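Local coordinates for resiniferatoxin-binding, phosphotriesterase-related protein (Rhodobacter sphaeroides 2.4.1, PDB 3K2G) that probably hydrolyses phosphoric esters with a binuclear zinc centre in a TIM barrel, as a member of the phosphotriesterase family, at residues Leu37-Pro48 against Phe74-Leu85. Numbering follows the deposited sequence.
With DTV ((2S,3S)-1,4-dimercaptobutane-2,3-diol), chain K.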
loop_
_atom_site.group_PDB
_atom_site.type_symbol
_atom_site.label_atom_id
_atom_site.label_comp_id
_atom_site.label_asym_id
_atom_site.label_seq_id
_atom_site.Cartn_x
_atom_site.Cartn_y
_atom_site.Cartn_z
ATOM N N LEU B 37 16.059 -19.273 29.571
ATOM C CA LEU B 37 15.802 -19.295 31.005
ATOM C C LEU B 37 17.015 -18.825 31.791
ATOM O O LEU B 37 16.887 -18.292 32.891
ATOM C CB LEU B 37 15.388 -20.703 31.427
ATOM C CG LEU B 37 14.170 -21.170 30.624
ATOM C CD1 LEU B 37 13.710 -22.531 31.110
ATOM C CD2 LEU B 37 13.053 -20.147 30.760
ATOM N N GLN B 38 18.184 -19.030 31.197
ATOM C CA GLN B 38 19.473 -18.635 31.755
ATOM C C GLN B 38 20.380 -18.454 30.541
ATOM O O GLN B 38 20.300 -19.234 29.599
ATOM C CB GLN B 38 20.053 -19.750 32.634
ATOM C CG GLN B 38 19.334 -20.014 33.949
ATOM C CD GLN B 38 19.514 -18.886 34.946
ATOM O OE1 GLN B 38 18.760 -17.912 34.945
ATOM N NE2 GLN B 38 20.530 -19.004 35.790
ATOM N N ASN B 39 21.234 -17.440 30.542
ATOM C CA ASN B 39 22.137 -17.248 29.412
ATOM C C ASN B 39 23.219 -16.229 29.727
ATOM O O ASN B 39 23.251 -15.656 30.814
ATOM C CB ASN B 39 21.363 -16.803 28.163
ATOM C CG ASN B 39 20.867 -15.370 28.259
ATOM O OD1 ASN B 39 21.016 -14.716 29.293
ATOM N ND2 ASN B 39 20.266 -14.879 27.179
ATOM N N ASP B 40 24.098 -16.004 28.759
ATOM C CA ASP B 40 25.191 -15.052 28.910
ATOM C C ASP B 40 25.413 -14.297 27.598
ATOM O O ASP B 40 25.871 -14.872 26.611
ATOM C CB ASP B 40 26.462 -15.797 29.333
ATOM C CG ASP B 40 27.669 -14.886 29.424
ATOM O OD1 ASP B 40 27.554 -13.802 30.035
ATOM O OD2 ASP B 40 28.735 -15.261 28.888
ATOM N N CYS B 41 25.087 -13.005 27.599
ATOM C CA CYS B 41 25.225 -12.165 26.410
ATOM C C CYS B 41 26.239 -11.038 26.600
ATOM O O CYS B 41 26.185 -10.025 25.904
ATOM C CB CYS B 41 23.870 -11.554 26.051
ATOM S SG CYS B 41 22.613 -12.758 25.572
ATOM N N ARG B 42 27.164 -11.215 27.536
ATOM C CA ARG B 42 28.177 -10.200 27.814
ATOM C C ARG B 42 29.040 -9.829 26.604
ATOM O O ARG B 42 29.561 -8.718 26.527
ATOM C CB ARG B 42 29.077 -10.664 28.963
ATOM C CG ARG B 42 28.339 -10.875 30.277
ATOM C CD ARG B 42 29.302 -11.196 31.411
ATOM N NE ARG B 42 30.296 -10.139 31.609
ATOM C CZ ARG B 42 30.006 -8.880 31.935
ATOM N NH1 ARG B 42 28.743 -8.504 32.105
ATOM N NH2 ARG B 42 30.981 -7.993 32.092
ATOM N N CYS B 43 29.189 -10.753 25.661
ATOM C CA CYS B 43 29.995 -10.490 24.474
ATOM C C CYS B 43 29.276 -9.580 23.479
ATOM O O CYS B 43 29.758 -9.353 22.370
ATOM C CB CYS B 43 30.382 -11.810 23.801
ATOM S SG CYS B 43 29.030 -12.999 23.693
ATOM N N TRP B 44 28.121 -9.059 23.883
ATOM C CA TRP B 44 27.339 -8.167 23.032
ATOM C C TRP B 44 27.144 -6.794 23.668
ATOM O O TRP B 44 26.317 -5.995 23.220
ATOM C CB TRP B 44 25.982 -8.801 22.705
ATOM C CG TRP B 44 25.999 -9.560 21.410
ATOM C CD1 TRP B 44 25.974 -9.029 20.151
ATOM C CD2 TRP B 44 26.121 -10.979 21.244
ATOM N NE1 TRP B 44 26.078 -10.026 19.212
ATOM C CE2 TRP B 44 26.172 -11.233 19.854
ATOM C CE3 TRP B 44 26.200 -12.058 22.134
ATOM C CZ2 TRP B 44 26.293 -12.526 19.332
ATOM C CZ3 TRP B 44 26.323 -13.349 21.613
ATOM C CH2 TRP B 44 26.369 -13.568 20.224
ATOM N N TRP B 45 27.915 -6.527 24.716
ATOM C CA TRP B 45 27.850 -5.247 25.403
ATOM C C TRP B 45 28.154 -4.136 24.401
ATOM O O TRP B 45 29.073 -4.253 23.589
ATOM C CB TRP B 45 28.860 -5.219 26.556
ATOM C CG TRP B 45 28.922 -3.911 27.278
ATOM C CD1 TRP B 45 27.871 -3.199 27.781
ATOM C CD2 TRP B 45 30.102 -3.157 27.585
ATOM N NE1 TRP B 45 28.322 -2.046 28.380
ATOM C CE2 TRP B 45 29.685 -1.995 28.273
ATOM C CE3 TRP B 45 31.468 -3.350 27.343
ATOM C CZ2 TRP B 45 30.591 -1.029 28.726
ATOM C CZ3 TRP B 45 32.370 -2.389 27.793
ATOM C CH2 TRP B 45 31.925 -1.240 28.475
ATOM N N ASN B 46 27.360 -3.073 24.447
ATOM C CA ASN B 46 27.536 -1.939 23.552
ATOM C C ASN B 46 28.017 -0.750 24.376
ATOM O O ASN B 46 27.222 0.086 24.804
ATOM C CB ASN B 46 26.210 -1.609 22.855
ATOM C CG ASN B 46 26.316 -0.420 21.921
ATOM O OD1 ASN B 46 27.241 -0.327 21.117
ATOM N ND2 ASN B 46 25.356 0.492 22.013
ATOM N N PRO B 47 29.335 -0.663 24.605
ATOM C CA PRO B 47 29.917 0.430 25.389
ATOM C C PRO B 47 29.476 1.802 24.900
ATOM O O PRO B 47 29.553 2.105 23.708
ATOM C CB PRO B 47 31.420 0.205 25.228
ATOM C CG PRO B 47 31.519 -0.408 23.866
ATOM C CD PRO B 47 30.391 -1.412 23.900
ATOM N N PRO B 48 28.992 2.648 25.820
ATOM C CA PRO B 48 28.539 3.995 25.469
ATOM C C PRO B 48 29.724 4.894 25.145
ATOM O O PRO B 48 30.503 5.245 26.031
ATOM C CB PRO B 48 27.800 4.442 26.724
ATOM C CG PRO B 48 28.599 3.787 27.813
ATOM C CD PRO B 48 28.810 2.393 27.261
ATOM N N PHE B 74 21.740 -3.114 25.160
ATOM C CA PHE B 74 23.097 -3.624 25.317
ATOM C C PHE B 74 24.102 -2.677 25.946
ATOM O O PHE B 74 25.289 -2.989 26.006
ATOM C CB PHE B 74 23.630 -4.102 23.969
ATOM C CG PHE B 74 22.890 -5.282 23.415
ATOM C CD1 PHE B 74 22.603 -6.380 24.220
ATOM C CD2 PHE B 74 22.520 -5.315 22.078
ATOM C CE1 PHE B 74 21.951 -7.495 23.699
ATOM C CE2 PHE B 74 21.868 -6.425 21.548
ATOM C CZ PHE B 74 21.588 -7.518 22.359
ATOM N N VAL B 75 23.639 -1.524 26.416
ATOM C CA VAL B 75 24.538 -0.565 27.045
ATOM C C VAL B 75 24.815 -0.962 28.493
ATOM O O VAL B 75 25.870 -0.640 29.038
ATOM C CB VAL B 75 23.939 0.863 27.060
ATOM C CG1 VAL B 75 22.814 0.947 28.074
ATOM C CG2 VAL B 75 25.017 1.877 27.394
ATOM N N ASN B 76 23.864 -1.674 29.098
ATOM C CA ASN B 76 23.945 -2.087 30.501
ATOM C C ASN B 76 24.534 -3.481 30.717
ATOM O O ASN B 76 23.976 -4.478 30.262
ATOM C CB ASN B 76 22.541 -2.034 31.123
ATOM C CG ASN B 76 22.567 -1.968 32.638
ATOM O OD1 ASN B 76 22.820 -0.911 33.221
ATOM N ND2 ASN B 76 22.307 -3.097 33.285
ATOM N N LYS B 77 25.655 -3.546 31.436
ATOM C CA LYS B 77 26.313 -4.820 31.717
ATOM C C LYS B 77 25.463 -5.754 32.577
ATOM O O LYS B 77 25.458 -6.966 32.373
ATOM C CB LYS B 77 27.661 -4.584 32.414
ATOM C CG LYS B 77 28.722 -3.949 31.536
ATOM C CD LYS B 77 30.024 -3.755 32.304
ATOM C CE LYS B 77 31.097 -3.131 31.428
ATOM N NZ LYS B 77 32.376 -2.944 32.169
ATOM N N HIS B 78 24.749 -5.185 33.540
ATOM C CA HIS B 78 23.906 -5.963 34.447
ATOM C C HIS B 78 22.724 -6.616 33.730
ATOM O O HIS B 78 22.215 -7.653 34.157
ATOM C CB HIS B 78 23.385 -5.050 35.563
ATOM C CG HIS B 78 22.436 -5.720 36.508
ATOM N ND1 HIS B 78 22.769 -6.849 37.227
ATOM C CD2 HIS B 78 21.174 -5.399 36.878
ATOM C CE1 HIS B 78 21.754 -7.193 37.999
ATOM N NE2 HIS B 78 20.773 -6.330 37.806
ATOM N N ASN B 79 22.308 -6.002 32.629
ATOM C CA ASN B 79 21.167 -6.460 31.841
ATOM C C ASN B 79 21.431 -7.670 30.946
ATOM O O ASN B 79 20.583 -8.550 30.814
ATOM C CB ASN B 79 20.674 -5.289 30.982
ATOM C CG ASN B 79 19.431 -5.619 30.177
ATOM O OD1 ASN B 79 18.434 -6.095 30.713
ATOM N ND2 ASN B 79 19.481 -5.345 28.880
ATOM N N ILE B 80 22.615 -7.712 30.346
ATOM C CA ILE B 80 22.967 -8.767 29.408
ATOM C C ILE B 80 23.421 -10.121 29.951
ATOM O O ILE B 80 24.448 -10.658 29.539
ATOM C CB ILE B 80 24.015 -8.242 28.398
ATOM C CG1 ILE B 80 25.273 -7.781 29.132
ATOM C CG2 ILE B 80 23.424 -7.079 27.605
ATOM C CD1 ILE B 80 26.324 -7.176 28.216
ATOM N N ALA B 81 22.639 -10.672 30.868
ATOM C CA ALA B 81 22.921 -11.982 31.431
ATOM C C ALA B 81 21.809 -12.408 32.375
ATOM O O ALA B 81 21.516 -11.732 33.360
ATOM C CB ALA B 81 24.267 -11.983 32.162
ATOM N N LEU B 82 21.172 -13.525 32.043
ATOM C CA LEU B 82 20.113 -14.081 32.867
ATOM C C LEU B 82 20.852 -15.111 33.720
ATOM O O LEU B 82 21.138 -16.224 33.268
ATOM C CB LEU B 82 19.047 -14.747 31.985
ATOM C CG LEU B 82 18.232 -13.803 31.086
ATOM C CD1 LEU B 82 17.331 -14.605 30.155
ATOM C CD2 LEU B 82 17.389 -12.883 31.957
ATOM N N ASP B 83 21.168 -14.714 34.949
ATOM C CA ASP B 83 21.924 -15.552 35.869
ATOM C C ASP B 83 21.300 -15.829 37.230
ATOM O O ASP B 83 21.944 -16.435 38.085
ATOM C CB ASP B 83 23.305 -14.937 36.087
ATOM C CG ASP B 83 23.234 -13.464 36.450
ATOM O OD1 ASP B 83 22.171 -13.015 36.924
ATOM O OD2 ASP B 83 24.245 -12.758 36.267
ATOM N N ASP B 84 20.070 -15.383 37.455
ATOM C CA ASP B 84 19.430 -15.653 38.737
ATOM C C ASP B 84 18.420 -16.773 38.555
ATOM O O ASP B 84 17.313 -16.556 38.064
ATOM C CB ASP B 84 18.726 -14.414 39.289
ATOM C CG ASP B 84 18.278 -14.605 40.729
ATOM O OD1 ASP B 84 17.513 -15.557 40.996
ATOM O OD2 ASP B 84 18.699 -13.809 41.595
ATOM N N LEU B 85 18.807 -17.972 38.975
ATOM C CA LEU B 85 17.963 -19.146 38.833
ATOM C C LEU B 85 16.649 -19.057 39.597
ATOM O O LEU B 85 15.606 -19.501 39.109
ATOM C CB LEU B 85 18.738 -20.389 39.268
ATOM C CG LEU B 85 18.271 -21.730 38.703
ATOM C CD1 LEU B 85 18.145 -21.651 37.189
ATOM C CD2 LEU B 85 19.273 -22.804 39.096
HETATM S S1 DTV K . 22.052 -10.576 17.925
HETATM C C1 DTV K . 22.042 -12.005 19.114
HETATM C C2 DTV K . 22.166 -11.582 20.578
HETATM O O2 DTV K . 21.056 -10.755 20.892
HETATM C C3 DTV K . 22.164 -12.814 21.501
HETATM O O3 DTV K . 20.944 -13.502 21.362
HETATM C C4 DTV K . 22.328 -12.440 22.974
HETATM S S4 DTV K . 23.309 -13.659 23.888
#
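Segments 37-48 and 74-85 run past each other in a short, irregular antiparallel pairing, N39 N giving L82 O a hydrogen bond of 3.0 Å, C41 N bonding to I80 O, and N46 N reaching F74 O at 2.6 Å farther along. The asparagine side chain reinforces the pairing. With its CG held between the backbone N and the carbonyl carbon (chi1 72°), N39 turns OD1 onto L82 N at 3.0 Å, almost in line with the amide C=O, while its ND2 binds F306 O; an amide suits this buried place because it accepts and donates at once. The L82 side chain packs against the same amide.

W45 does two jobs. Its NE1 donates to V75 O at 2.9 Å, the acceptor lying in the indole plane, and one face of the six-membered ring receives the extended K77 chain, CE 3.5 Å from the centroid and NZ above the same face in a cation-pi contact. The opposite face of the indole rests against P47 CA. I80 reaches across with its CD1 to W45 CB (3.6 Å) and to R42 CA, an apolar chain packed against the turn. W44 CB sits over a face of the F74 ring.

C41, W44 and F74 line the pocket beside the zinc centre. There C41 SG forms a 2.0 Å disulfide with DTV S4, and W44 lays one indole face over DTV C2. This mixed disulfide is consistent with a cysteine accessible from the pocket, on a wall backed by two loops that backbone and side-chain hydrogen bonds tie together.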